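Local structure of glutathione S-transferase (Xanthomonas axonopodis pv. citri, 6NV6) at residues A171-P176 / H184-Y189; A82-A87 / F158-I163; T5-R10 / T57-A62. The protein probably conjugates glutathione to electrophilic substrates as a theta-class glutathione transferase. One frame throughout, in Å; residues are numbered along the deposited sequence.

Contact 1 of 3, residues A171-P176 / H184-Y189; sequences AWFEMP and HLQAWY
The phenol OH of Y189 donates a hydrogen bond to OE2 of E174, with OH and OE2 2.9 Å apart. It reaches the oxygen on its anti side and stands 25° out of the carboxylate plane. OE2 itself lies at the edge of the Y189 ring, near its plane. The bend of the E174 chain at chi2 (-58°) brings the acid group across to the tyrosine hydroxyl.

Beside this bond lies the larger, aromatic part of the interface. The rings of F173 and Y189 are almost parallel, with planes 7° apart, yet they are displaced so far that they hardly overlap, and their centroids are 4.9 Å apart. Contact is made at CD2 of F173 against CD2 of Y189. The far end of the phenylalanine, CZ, reaches the preceding turn of helix 183-193, where it lies 3.7 Å from CA of Q186 and 3.9 Å from CD2 of L185. On the face of the F173 ring turned from Y189, CD1 of the neighbouring W172 sits over the ring centre, 3.7 Å above the plane. L185 CD2 also meets the indole, at 4.2 Å from W172 NE1.

W172 and L185 both continue inward onto L140 of helix 126-146, and Y189 also has a cation-pi contact with R193. The contact thus joins two successive helices, the C-terminal end of 163-174 and the first half of 183-193, within the all-helical C-terminal domain characteristic of glutathione transferases.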
ATOM      1  N   ALA A 171      -0.309   4.668   6.716  1.00 31.59           N
ATOM      2  CA  ALA A 171       0.762   5.214   7.542  1.00 33.29           C
ATOM      3  C   ALA A 171       0.826   6.730   7.418  1.00 36.15           C
ATOM      4  O   ALA A 171       0.943   7.439   8.424  1.00 40.98           O
ATOM      5  CB  ALA A 171       2.099   4.580   7.154  1.00 32.10           C
ATOM      6  N   TRP A 172       0.729   7.245   6.191  1.00 29.34           N
ATOM      7  CA  TRP A 172       0.791   8.685   5.975  1.00 38.02           C
ATOM      8  C   TRP A 172      -0.215   9.444   6.838  1.00 37.83           C
ATOM      9  O   TRP A 172       0.127  10.451   7.459  1.00 33.49           O
ATOM     10  CB  TRP A 172       0.553   8.993   4.499  1.00 30.01           C
ATOM     11  CG  TRP A 172       0.439  10.458   4.174  1.00 41.72           C
ATOM     12  CD1 TRP A 172      -0.708  11.156   3.867  1.00 40.23           C
ATOM     13  CD2 TRP A 172       1.509  11.411   4.114  1.00 42.07           C
ATOM     14  NE1 TRP A 172      -0.408  12.476   3.622  1.00 34.15           N
ATOM     15  CE2 TRP A 172       0.943  12.658   3.764  1.00 38.18           C
ATOM     16  CE3 TRP A 172       2.889  11.331   4.314  1.00 33.98           C
ATOM     17  CZ2 TRP A 172       1.712  13.807   3.610  1.00 41.99           C
ATOM     18  CZ3 TRP A 172       3.645  12.477   4.166  1.00 36.67           C
ATOM     19  CH2 TRP A 172       3.057  13.696   3.818  1.00 36.45           C
ATOM     20  N   PHE A 173      -1.454   8.974   6.898  1.00 38.24           N
ATOM     21  CA  PHE A 173      -2.497   9.757   7.538  1.00 38.01           C
ATOM     22  C   PHE A 173      -2.583   9.526   9.038  1.00 44.14           C
ATOM     23  O   PHE A 173      -3.064  10.408   9.762  1.00 49.19           O
ATOM     24  CB  PHE A 173      -3.851   9.452   6.889  1.00 37.05           C
ATOM     25  CG  PHE A 173      -4.105  10.229   5.619  1.00 42.26           C
ATOM     26  CD1 PHE A 173      -4.218  11.613   5.651  1.00 36.68           C
ATOM     27  CD2 PHE A 173      -4.203   9.579   4.391  1.00 36.17           C
ATOM     28  CE1 PHE A 173      -4.445  12.330   4.490  1.00 35.79           C
ATOM     29  CE2 PHE A 173      -4.431  10.295   3.227  1.00 34.07           C
ATOM     30  CZ  PHE A 173      -4.550  11.672   3.278  1.00 33.36           C
ATOM     31  N   GLU A 174      -2.123   8.382   9.531  1.00 44.27           N
ATOM     32  CA  GLU A 174      -2.242   8.080  10.949  1.00 42.72           C
ATOM     33  C   GLU A 174      -0.934   8.262  11.700  1.00 38.17           C
ATOM     34  O   GLU A 174      -0.936   8.213  12.932  1.00 45.49           O
ATOM     35  CB  GLU A 174      -2.784   6.660  11.134  1.00 36.79           C
ATOM     36  CG  GLU A 174      -4.055   6.394  10.305  1.00 37.55           C
ATOM     37  CD  GLU A 174      -5.209   7.362  10.621  1.00 46.35           C
ATOM     38  OE1 GLU A 174      -5.299   7.808  11.786  1.00 44.85           O
ATOM     39  OE2 GLU A 174      -6.026   7.672   9.716  1.00 36.93           O
ATOM     40  N   MET A 175       0.170   8.469  10.985  1.00 39.30           N
ATOM     41  CA  MET A 175       1.437   8.943  11.527  1.00 47.39           C
ATOM     42  C   MET A 175       1.265  10.233  12.311  1.00 50.41           C
ATOM     43  O   MET A 175       0.471  11.099  11.922  1.00 45.62           O
ATOM     44  CB  MET A 175       2.453   9.208  10.417  1.00 45.19           C
ATOM     45  CG  MET A 175       3.450   8.124  10.200  1.00 46.35           C
ATOM     46  SD  MET A 175       4.829   8.777   9.247  1.00 50.89           S
ATOM     47  CE  MET A 175       3.962   9.813   8.093  1.00 43.11           C
ATOM     48  N   PRO A 176       2.027  10.419  13.387  1.00 54.90           N
ATOM     49  CA  PRO A 176       2.000  11.709  14.095  1.00 43.36           C
ATOM     50  C   PRO A 176       2.895  12.740  13.412  1.00 46.18           C
ATOM     51  O   PRO A 176       4.048  12.970  13.774  1.00 50.59           O
ATOM     52  CB  PRO A 176       2.496  11.329  15.491  1.00 42.71           C
ATOM     53  CG  PRO A 176       3.450  10.198  15.246  1.00 40.95           C
ATOM     54  CD  PRO A 176       2.984   9.475  13.995  1.00 47.76           C
ATOM     55  N   HIS A 184      -8.130  15.530  -2.307  1.00 30.75           N
ATOM     56  CA  HIS A 184      -8.542  14.394  -3.125  1.00 39.34           C
ATOM     57  C   HIS A 184      -7.882  13.116  -2.625  1.00 38.37           C
ATOM     58  O   HIS A 184      -8.541  12.076  -2.479  1.00 34.52           O
ATOM     59  CB  HIS A 184      -8.237  14.662  -4.599  1.00 36.14           C
ATOM     60  CG  HIS A 184      -8.757  15.981  -5.077  1.00 44.82           C
ATOM     61  ND1 HIS A 184      -9.940  16.103  -5.775  1.00 43.94           N
ATOM     62  CD2 HIS A 184      -8.277  17.239  -4.921  1.00 38.48           C
ATOM     63  CE1 HIS A 184     -10.160  17.379  -6.040  1.00 38.58           C
ATOM     64  NE2 HIS A 184      -9.167  18.088  -5.532  1.00 33.45           N
ATOM     65  N   LEU A 185      -6.584  13.190  -2.325  1.00 34.42           N
ATOM     66  CA  LEU A 185      -5.907  12.087  -1.660  1.00 35.91           C
ATOM     67  C   LEU A 185      -6.662  11.645  -0.416  1.00 32.88           C
ATOM     68  O   LEU A 185      -6.838  10.446  -0.185  1.00 35.10           O
ATOM     69  CB  LEU A 185      -4.484  12.509  -1.299  1.00 31.96           C
ATOM     70  CG  LEU A 185      -3.603  11.397  -0.738  1.00 35.78           C
ATOM     71  CD1 LEU A 185      -3.140  10.442  -1.852  1.00 28.10           C
ATOM     72  CD2 LEU A 185      -2.428  12.001   0.025  1.00 33.73           C
ATOM     73  N   GLN A 186      -7.133  12.604   0.386  1.00 32.07           N
ATOM     74  CA  GLN A 186      -7.786  12.272   1.648  1.00 30.72           C
ATOM     75  C   GLN A 186      -9.155  11.633   1.437  1.00 32.43           C
ATOM     76  O   GLN A 186      -9.513  10.675   2.134  1.00 29.75           O
ATOM     77  CB  GLN A 186      -7.916  13.529   2.502  1.00 33.29           C
ATOM     78  CG  GLN A 186      -8.707  13.314   3.776  1.00 41.99           C
ATOM     79  CD  GLN A 186      -8.649  14.508   4.698  1.00 52.08           C
ATOM     80  OE1 GLN A 186      -7.716  15.313   4.617  1.00 52.56           O
ATOM     81  NE2 GLN A 186      -9.647  14.636   5.582  1.00 40.01           N
ATOM     82  N   ALA A 187      -9.948  12.163   0.500  1.00 33.17           N
ATOM     83  CA  ALA A 187     -11.258  11.577   0.225  1.00 30.71           C
ATOM     84  C   ALA A 187     -11.122  10.160  -0.315  1.00 35.79           C
ATOM     85  O   ALA A 187     -11.987   9.308  -0.063  1.00 31.09           O
ATOM     86  CB  ALA A 187     -12.032  12.457  -0.756  1.00 24.50           C
ATOM     87  N   TRP A 188     -10.050   9.900  -1.070  1.00 29.54           N
ATOM     88  CA  TRP A 188      -9.746   8.550  -1.526  1.00 28.78           C
ATOM     89  C   TRP A 188      -9.446   7.638  -0.344  1.00 31.23           C
ATOM     90  O   TRP A 188      -9.955   6.514  -0.270  1.00 24.88           O
ATOM     91  CB  TRP A 188      -8.571   8.620  -2.500  1.00 26.93           C
ATOM     92  CG  TRP A 188      -7.850   7.335  -2.871  1.00 29.61           C
ATOM     93  CD1 TRP A 188      -8.317   6.331  -3.682  1.00 29.71           C
ATOM     94  CD2 TRP A 188      -6.500   6.975  -2.532  1.00 25.31           C
ATOM     95  NE1 TRP A 188      -7.358   5.365  -3.841  1.00 25.48           N
ATOM     96  CE2 TRP A 188      -6.230   5.734  -3.154  1.00 28.89           C
ATOM     97  CE3 TRP A 188      -5.496   7.577  -1.763  1.00 26.12           C
ATOM     98  CZ2 TRP A 188      -4.995   5.072  -3.019  1.00 24.23           C
ATOM     99  CZ3 TRP A 188      -4.265   6.920  -1.636  1.00 31.44           C
ATOM    100  CH2 TRP A 188      -4.031   5.679  -2.260  1.00 23.33           C
ATOM    101  N   TYR A 189      -8.644   8.123   0.604  1.00 27.43           N
ATOM    102  CA  TYR A 189      -8.382   7.357   1.810  1.00 28.27           C
ATOM    103  C   TYR A 189      -9.660   7.118   2.599  1.00 36.27           C
ATOM    104  O   TYR A 189      -9.828   6.052   3.202  1.00 35.25           O
ATOM    105  CB  TYR A 189      -7.350   8.086   2.665  1.00 32.95           C
ATOM    106  CG  TYR A 189      -7.072   7.426   3.996  1.00 31.64           C
ATOM    107  CD1 TYR A 189      -6.771   6.073   4.068  1.00 31.64           C
ATOM    108  CD2 TYR A 189      -7.104   8.158   5.172  1.00 28.07           C
ATOM    109  CE1 TYR A 189      -6.517   5.469   5.270  1.00 35.09           C
ATOM    110  CE2 TYR A 189      -6.852   7.561   6.383  1.00 32.02           C
ATOM    111  CZ  TYR A 189      -6.560   6.221   6.428  1.00 32.82           C
ATOM    112  OH  TYR A 189      -6.320   5.627   7.639  1.00 31.83           O
TER

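Contact 2 of 3, residues A82-A87 / F158-I163; sequences ALYPQA and FAMGDI
One backbone hydrogen bond links the two loops: M160 N donates to L83 O over 2.9 Å, nearly straight at 164°. The donor lies in the carbonyl plane and uses a lone pair of the oxygen. CB of A159 and CG of M160 also lie against this oxygen.

Apolar contacts spread to both sides of this bond. L83 divides its two methyls: CD2 packs 3.5 Å from CE1 of the F158 ring, while CD1 reaches CD1 of I163, 4.1 Å away, the L83 and I163 side chains crossing at about a right angle. Beyond the carbonyl, the proline ring of P85 rests against A159, with CD 4.1 Å from CB.

A Met-aromatic contact completes the set. M160 and Y84 run side by side in the same direction; the methyl CE comes to the edge of the tyrosine ring, 3.7 Å from CD2, and the sulfur SD is 5.1 Å from the ring centroid, in an oblique position. With chi1 at 54°, CG of M160 lies between the backbone N and the carbonyl carbon, and the thioether is carried across L83 O to the tyrosine.

L83 and M160 both also pack on A76 of helix 68-79, and I163 touches W20 of helix 13-25. D162, bonded to S154 OG, probably corresponds to the buried aspartate at the start of this helix in many glutathione transferases. The contact therefore belongs to the domain interface of that fold, where the interdomain linker meets the turn leading into helix 163-174.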
ATOM      1  N   ALA A  82     -12.375  -9.070 -10.369  1.00 46.78           N
ATOM      2  CA  ALA A  82     -12.937  -7.733 -10.218  1.00 43.52           C
ATOM      3  C   ALA A  82     -11.844  -6.693 -10.030  1.00 52.81           C
ATOM      4  O   ALA A  82     -12.063  -5.505 -10.311  1.00 55.85           O
ATOM      5  CB  ALA A  82     -13.906  -7.702  -9.036  1.00 42.96           C
ATOM      6  N   LEU A  83     -10.666  -7.118  -9.560  1.00 43.92           N
ATOM      7  CA  LEU A  83      -9.569  -6.217  -9.241  1.00 40.23           C
ATOM      8  C   LEU A  83      -8.534  -6.101 -10.344  1.00 42.75           C
ATOM      9  O   LEU A  83      -7.641  -5.248 -10.245  1.00 41.51           O
ATOM     10  CB  LEU A  83      -8.872  -6.673  -7.964  1.00 39.61           C
ATOM     11  CG  LEU A  83      -9.702  -6.416  -6.716  1.00 47.85           C
ATOM     12  CD1 LEU A  83      -8.808  -6.347  -5.498  1.00 43.20           C
ATOM     13  CD2 LEU A  83     -10.530  -5.139  -6.881  1.00 38.88           C
ATOM     14  N   TYR A  84      -8.621  -6.939 -11.377  1.00 46.57           N
ATOM     15  CA  TYR A  84      -7.644  -6.975 -12.458  1.00 44.30           C
ATOM     16  C   TYR A  84      -8.342  -6.564 -13.745  1.00 39.79           C
ATOM     17  O   TYR A  84      -8.986  -7.401 -14.392  1.00 49.96           O
ATOM     18  CB  TYR A  84      -7.034  -8.377 -12.575  1.00 43.25           C
ATOM     19  CG  TYR A  84      -6.032  -8.582 -13.693  1.00 49.78           C
ATOM     20  CD1 TYR A  84      -6.454  -8.861 -14.986  1.00 50.15           C
ATOM     21  CD2 TYR A  84      -4.663  -8.505 -13.455  1.00 48.24           C
ATOM     22  CE1 TYR A  84      -5.549  -9.047 -16.012  1.00 53.23           C
ATOM     23  CE2 TYR A  84      -3.739  -8.702 -14.477  1.00 45.91           C
ATOM     24  CZ  TYR A  84      -4.195  -8.972 -15.755  1.00 54.88           C
ATOM     25  OH  TYR A  84      -3.315  -9.170 -16.795  1.00 55.17           O
ATOM     26  N   PRO A  85      -8.285  -5.287 -14.135  1.00 44.42           N
ATOM     27  CA  PRO A  85      -8.903  -4.866 -15.401  1.00 50.20           C
ATOM     28  C   PRO A  85      -8.347  -5.650 -16.581  1.00 49.70           C
ATOM     29  O   PRO A  85      -7.129  -5.785 -16.745  1.00 44.66           O
ATOM     30  CB  PRO A  85      -8.556  -3.374 -15.492  1.00 39.45           C
ATOM     31  CG  PRO A  85      -8.231  -2.957 -14.109  1.00 38.08           C
ATOM     32  CD  PRO A  85      -7.638  -4.166 -13.437  1.00 38.81           C
ATOM     33  N   GLN A  86      -9.253  -6.181 -17.412  1.00 53.36           N
ATOM     34  CA  GLN A  86      -8.824  -7.077 -18.480  1.00 50.54           C
ATOM     35  C   GLN A  86      -8.298  -6.327 -19.702  1.00 44.86           C
ATOM     36  O   GLN A  86      -7.398  -6.828 -20.381  1.00 43.19           O
ATOM     37  CB  GLN A  86      -9.968  -8.018 -18.854  1.00 54.00           C
ATOM     38  CG  GLN A  86     -10.056  -9.263 -17.947  1.00 72.19           C
ATOM     39  CD  GLN A  86      -9.033 -10.365 -18.288  1.00 78.21           C
ATOM     40  OE1 GLN A  86      -8.023 -10.128 -18.967  1.00 71.12           O
ATOM     41  NE2 GLN A  86      -9.300 -11.575 -17.804  1.00 68.22           N
ATOM     42  N   ALA A  87      -8.810  -5.139 -19.989  1.00 43.80           N
ATOM     43  CA  ALA A  87      -8.269  -4.380 -21.113  1.00 45.50           C
ATOM     44  C   ALA A  87      -6.923  -3.761 -20.740  1.00 55.34           C
ATOM     45  O   ALA A  87      -6.834  -3.048 -19.731  1.00 47.18           O
ATOM     46  CB  ALA A  87      -9.227  -3.280 -21.553  1.00 46.30           C
ATOM     47  N   PHE A 158     -12.313   1.202  -8.139  1.00 32.76           N
ATOM     48  CA  PHE A 158     -11.196   0.629  -7.401  1.00 31.22           C
ATOM     49  C   PHE A 158     -10.702  -0.660  -8.066  1.00 29.19           C
ATOM     50  O   PHE A 158     -11.481  -1.440  -8.619  1.00 32.20           O
ATOM     51  CB  PHE A 158     -11.654   0.380  -5.958  1.00 28.93           C
ATOM     52  CG  PHE A 158     -10.747  -0.506  -5.154  1.00 25.22           C
ATOM     53  CD1 PHE A 158     -10.894  -1.875  -5.185  1.00 22.42           C
ATOM     54  CD2 PHE A 158      -9.788   0.042  -4.310  1.00 27.99           C
ATOM     55  CE1 PHE A 158     -10.074  -2.696  -4.419  1.00 31.05           C
ATOM     56  CE2 PHE A 158      -8.963  -0.777  -3.541  1.00 30.32           C
ATOM     57  CZ  PHE A 158      -9.110  -2.150  -3.595  1.00 24.63           C
ATOM     58  N   ALA A 159      -9.394  -0.882  -8.014  1.00 27.58           N
ATOM     59  CA  ALA A 159      -8.789  -2.117  -8.523  1.00 30.93           C
ATOM     60  C   ALA A 159      -7.383  -2.234  -7.928  1.00 31.12           C
ATOM     61  O   ALA A 159      -6.993  -1.442  -7.062  1.00 32.39           O
ATOM     62  CB  ALA A 159      -8.783  -2.140 -10.051  1.00 24.99           C
ATOM     63  N   MET A 160      -6.622  -3.227  -8.399  1.00 30.92           N
ATOM     64  CA  MET A 160      -5.307  -3.527  -7.833  1.00 29.77           C
ATOM     65  C   MET A 160      -4.393  -2.312  -7.809  1.00 36.02           C
ATOM     66  O   MET A 160      -3.516  -2.212  -6.937  1.00 30.11           O
ATOM     67  CB  MET A 160      -4.659  -4.642  -8.647  1.00 29.42           C
ATOM     68  CG  MET A 160      -4.615  -4.320 -10.147  1.00 44.23           C
ATOM     69  SD  MET A 160      -3.601  -5.462 -11.098  1.00 43.46           S
ATOM     70  CE  MET A 160      -3.947  -6.922 -10.154  1.00 41.22           C
ATOM     71  N   GLY A 161      -4.571  -1.396  -8.765  1.00 32.17           N
ATOM     72  CA  GLY A 161      -3.699  -0.244  -8.864  1.00 28.31           C
ATOM     73  C   GLY A 161      -3.736   0.653  -7.644  1.00 29.62           C
ATOM     74  O   GLY A 161      -2.757   1.345  -7.353  1.00 27.60           O
ATOM     75  N   ASP A 162      -4.844   0.650  -6.908  1.00 28.18           N
ATOM     76  CA  ASP A 162      -4.931   1.463  -5.701  1.00 25.96           C
ATOM     77  C   ASP A 162      -4.236   0.832  -4.500  1.00 27.69           C
ATOM     78  O   ASP A 162      -4.018   1.516  -3.489  1.00 25.40           O
ATOM     79  CB  ASP A 162      -6.396   1.716  -5.343  1.00 30.92           C
ATOM     80  CG  ASP A 162      -7.095   2.606  -6.337  1.00 30.75           C
ATOM     81  OD1 ASP A 162      -7.529   2.099  -7.401  1.00 30.30           O
ATOM     82  OD2 ASP A 162      -7.219   3.812  -6.033  1.00 29.25           O
ATOM     83  N   ILE A 163      -3.880  -0.443  -4.581  1.00 24.07           N
ATOM     84  CA  ILE A 163      -3.503  -1.205  -3.400  1.00 21.59           C
ATOM     85  C   ILE A 163      -2.107  -0.841  -2.893  1.00 25.98           C
ATOM     86  O   ILE A 163      -1.958  -0.621  -1.685  1.00 24.35           O
ATOM     87  CB  ILE A 163      -3.647  -2.702  -3.689  1.00 24.86           C
ATOM     88  CG1 ILE A 163      -5.126  -3.073  -3.721  1.00 23.84           C
ATOM     89  CG2 ILE A 163      -2.903  -3.544  -2.654  1.00 34.37           C
ATOM     90  CD1 ILE A 163      -5.385  -4.509  -4.111  1.00 28.07           C
TER

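Contact 3 of 3, residues T5-R10 / T57-A62; sequences TIWGRR and TLQDGA
W7 and Q59 meet on one face of an antiparallel strand pair, where the indole rim lies against the glutamine. CZ3 of W7 is 3.7 Å from CB of Q59, and CH2 is 3.3 Å from OE1, which sits at the ring edge near its plane. The amide is inclined by 26° to the indole. Q59 starts with CG opposite the backbone N (chi1 178°) and continues as an extended chain that carries the amide up to the ring edge. W7 turns its CG to the other side, opposite the carbonyl carbon, and with this setting the edge of the six-membered ring is turned to the neighbouring strand: CE3 comes 4.1 Å from CB of T57. One face of the indole is touched by CG2 of T5, which lies off-centre, near the rim.

The reverse face carries I6 and L58, a non-hydrogen-bonded pair. The CD2 methyl of L58 approaches CG1 of I6 to 3.5 Å and also leans on the carbonyl oxygen of T5.

Beneath these side chains the backbones are laced by two hydrogen-bonded pairs. T5 and Q59 exchange N-H...O bonds, with T5 N 2.8 Å from Q59 O; W7 and T57 do the same, although T57 N to W7 O is longer at 3.2 Å. The short strand axes run 4.8 Å apart at 166°.

The two strands form the middle of the four-stranded sheet: 4-7 is flanked by the parallel strand 29-32, through bonds of I6 with T30 and I32, and 57-60 by the edge strand 63-65, where L58 is bonded to L65. D60 reaches Y74 of helix 68-79, and the 2-1-3-4 strand order is that of the thioredoxin-like N-terminal domain of glutathione transferases.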
ATOM      1  N   THR A   5      -0.107 -19.131   1.659  1.00 42.19           N
ATOM      2  CA  THR A   5       0.528 -18.665   2.883  1.00 40.80           C
ATOM      3  C   THR A   5       1.305 -17.386   2.599  1.00 42.46           C
ATOM      4  O   THR A   5       1.982 -17.274   1.570  1.00 36.10           O
ATOM      5  CB  THR A   5       1.448 -19.742   3.462  1.00 39.83           C
ATOM      6  OG1 THR A   5       0.702 -20.956   3.612  1.00 48.86           O
ATOM      7  CG2 THR A   5       2.009 -19.330   4.810  1.00 36.65           C
ATOM      8  N   ILE A   6       1.208 -16.426   3.518  1.00 38.89           N
ATOM      9  CA  ILE A   6       1.887 -15.138   3.402  1.00 36.70           C
ATOM     10  C   ILE A   6       2.707 -14.925   4.674  1.00 34.56           C
ATOM     11  O   ILE A   6       2.141 -14.698   5.748  1.00 37.32           O
ATOM     12  CB  ILE A   6       0.893 -13.985   3.185  1.00 26.88           C
ATOM     13  CG1 ILE A   6       0.135 -14.175   1.868  1.00 30.39           C
ATOM     14  CG2 ILE A   6       1.601 -12.649   3.222  1.00 25.81           C
ATOM     15  CD1 ILE A   6      -1.012 -13.176   1.640  1.00 28.39           C
ATOM     16  N   TRP A   7       4.029 -14.999   4.558  1.00 35.01           N
ATOM     17  CA  TRP A   7       4.915 -14.743   5.682  1.00 30.08           C
ATOM     18  C   TRP A   7       5.204 -13.258   5.774  1.00 29.75           C
ATOM     19  O   TRP A   7       5.408 -12.596   4.750  1.00 34.81           O
ATOM     20  CB  TRP A   7       6.238 -15.486   5.515  1.00 38.05           C
ATOM     21  CG  TRP A   7       6.197 -16.954   5.801  1.00 40.83           C
ATOM     22  CD1 TRP A   7       6.520 -17.576   6.975  1.00 37.20           C
ATOM     23  CD2 TRP A   7       5.835 -17.977   4.886  1.00 35.54           C
ATOM     24  NE1 TRP A   7       6.369 -18.933   6.843  1.00 43.29           N
ATOM     25  CE2 TRP A   7       5.950 -19.205   5.567  1.00 42.43           C
ATOM     26  CE3 TRP A   7       5.420 -17.978   3.556  1.00 36.84           C
ATOM     27  CZ2 TRP A   7       5.660 -20.425   4.959  1.00 50.73           C
ATOM     28  CZ3 TRP A   7       5.138 -19.187   2.949  1.00 54.73           C
ATOM     29  CH2 TRP A   7       5.261 -20.396   3.647  1.00 53.68           C
ATOM     30  N   GLY A   8       5.241 -12.743   6.987  1.00 28.23           N
ATOM     31  CA  GLY A   8       5.740 -11.396   7.195  1.00 32.94           C
ATOM     32  C   GLY A   8       5.018 -10.609   8.274  1.00 38.87           C
ATOM     33  O   GLY A   8       3.844 -10.831   8.577  1.00 43.88           O
ATOM     34  N   ARG A   9       5.746  -9.657   8.861  1.00 40.54           N
ATOM     35  CA  ARG A   9       5.193  -8.770   9.879  1.00 36.73           C
ATOM     36  C   ARG A   9       4.030  -7.950   9.323  1.00 44.49           C
ATOM     37  O   ARG A   9       4.122  -7.371   8.235  1.00 42.31           O
ATOM     38  CB  ARG A   9       6.294  -7.853  10.416  1.00 34.12           C
ATOM     39  N   ARG A  10       2.931  -7.907  10.079  1.00 44.34           N
ATOM     40  CA  ARG A  10       1.706  -7.248   9.652  1.00 39.85           C
ATOM     41  C   ARG A  10       1.777  -5.732   9.769  1.00 37.70           C
ATOM     42  O   ARG A  10       0.869  -5.048   9.288  1.00 38.05           O
ATOM     43  CB  ARG A  10       0.532  -7.805  10.461  1.00 46.66           C
ATOM     44  CG  ARG A  10       0.565  -9.330  10.476  1.00 58.60           C
ATOM     45  CD  ARG A  10      -0.550 -10.008  11.264  1.00 66.29           C
ATOM     46  NE  ARG A  10      -0.408 -11.462  11.145  1.00 62.28           N
ATOM     47  CZ  ARG A  10      -0.392 -12.319  12.162  1.00 65.11           C
ATOM     48  NH1 ARG A  10      -0.537 -11.884  13.407  1.00 69.40           N
ATOM     49  NH2 ARG A  10      -0.244 -13.619  11.929  1.00 59.92           N
ATOM     50  N   THR A  57       6.620 -12.944   1.810  1.00 46.53           N
ATOM     51  CA  THR A  57       6.792 -14.129   0.979  1.00 43.14           C
ATOM     52  C   THR A  57       5.420 -14.749   0.762  1.00 40.57           C
ATOM     53  O   THR A  57       4.734 -15.101   1.728  1.00 42.35           O
ATOM     54  CB  THR A  57       7.733 -15.153   1.617  1.00 48.09           C
ATOM     55  OG1 THR A  57       8.960 -14.522   2.011  1.00 60.40           O
ATOM     56  CG2 THR A  57       8.025 -16.274   0.636  1.00 49.17           C
ATOM     57  N   LEU A  58       5.015 -14.865  -0.497  1.00 42.68           N
ATOM     58  CA  LEU A  58       3.798 -15.571  -0.859  1.00 36.99           C
ATOM     59  C   LEU A  58       4.153 -16.982  -1.291  1.00 44.98           C
ATOM     60  O   LEU A  58       5.147 -17.191  -1.990  1.00 39.83           O
ATOM     61  CB  LEU A  58       3.048 -14.863  -1.983  1.00 34.06           C
ATOM     62  CG  LEU A  58       1.616 -15.308  -2.337  1.00 37.14           C
ATOM     63  CD1 LEU A  58       1.586 -16.388  -3.389  1.00 44.52           C
ATOM     64  CD2 LEU A  58       0.844 -15.790  -1.132  1.00 40.13           C
ATOM     65  N   GLN A  59       3.344 -17.948  -0.858  1.00 50.09           N
ATOM     66  CA  GLN A  59       3.395 -19.310  -1.368  1.00 49.70           C
ATOM     67  C   GLN A  59       1.975 -19.753  -1.678  1.00 48.13           C
ATOM     68  O   GLN A  59       1.092 -19.677  -0.817  1.00 47.19           O
ATOM     69  CB  GLN A  59       4.040 -20.275  -0.373  1.00 56.98           C
ATOM     70  CG  GLN A  59       4.055 -21.719  -0.866  1.00 67.88           C
ATOM     71  CD  GLN A  59       4.923 -22.632  -0.013  1.00 81.07           C
ATOM     72  OE1 GLN A  59       5.645 -22.173   0.879  1.00 81.17           O
ATOM     73  NE2 GLN A  59       4.854 -23.937  -0.285  1.00 81.31           N
ATOM     74  N   ASP A  60       1.757 -20.198  -2.907  1.00 47.76           N
ATOM     75  CA  ASP A  60       0.460 -20.717  -3.334  1.00 51.05           C
ATOM     76  C   ASP A  60       0.764 -21.936  -4.197  1.00 58.45           C
ATOM     77  O   ASP A  60       1.083 -21.798  -5.385  1.00 52.73           O
ATOM     78  CB  ASP A  60      -0.351 -19.679  -4.099  1.00 45.85           C
ATOM     79  CG  ASP A  60      -1.665 -20.240  -4.620  1.00 48.56           C
ATOM     80  OD1 ASP A  60      -2.061 -21.342  -4.181  1.00 50.87           O
ATOM     81  OD2 ASP A  60      -2.303 -19.585  -5.471  1.00 44.61           O
ATOM     82  N   GLY A  61       0.645 -23.118  -3.600  1.00 52.47           N
ATOM     83  CA  GLY A  61       1.086 -24.323  -4.279  1.00 52.88           C
ATOM     84  C   GLY A  61       2.573 -24.262  -4.570  1.00 52.37           C
ATOM     85  O   GLY A  61       3.400 -24.017  -3.679  1.00 55.11           O
ATOM     86  N   ALA A  62       2.928 -24.471  -5.835  1.00 53.35           N
ATOM     87  CA  ALA A  62       4.325 -24.465  -6.248  1.00 56.72           C
ATOM     88  C   ALA A  62       4.916 -23.064  -6.367  1.00 61.73           C
ATOM     89  O   ALA A  62       6.144 -22.934  -6.454  1.00 62.83           O
ATOM     90  CB  ALA A  62       4.473 -25.189  -7.586  1.00 56.74           C
TER

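From the N terminus, contact 3 comes first: strand 57-60 returns beside strand 4-7, closing a loop that holds helix 13-25 and strand 29-32 within the thioredoxin-like domain. The chain then passes through helix 68-79 to contact 2, which joins the interdomain linker to the loop before helix 163-174 of the C-terminal domain, across a long excursion through helices 88-118 and 126-146. Contact 1 closes the shortest loop, between helices 163-174 and 183-193. The three follow in series, without nesting or crossing. Contacts 1 and 2 touch through W188 NE1 and D162 OD2, probably hydrogen-bonded at 2.7 Å, whereas contact 3 stays about 10 Å from contact 1 at the nearest atoms.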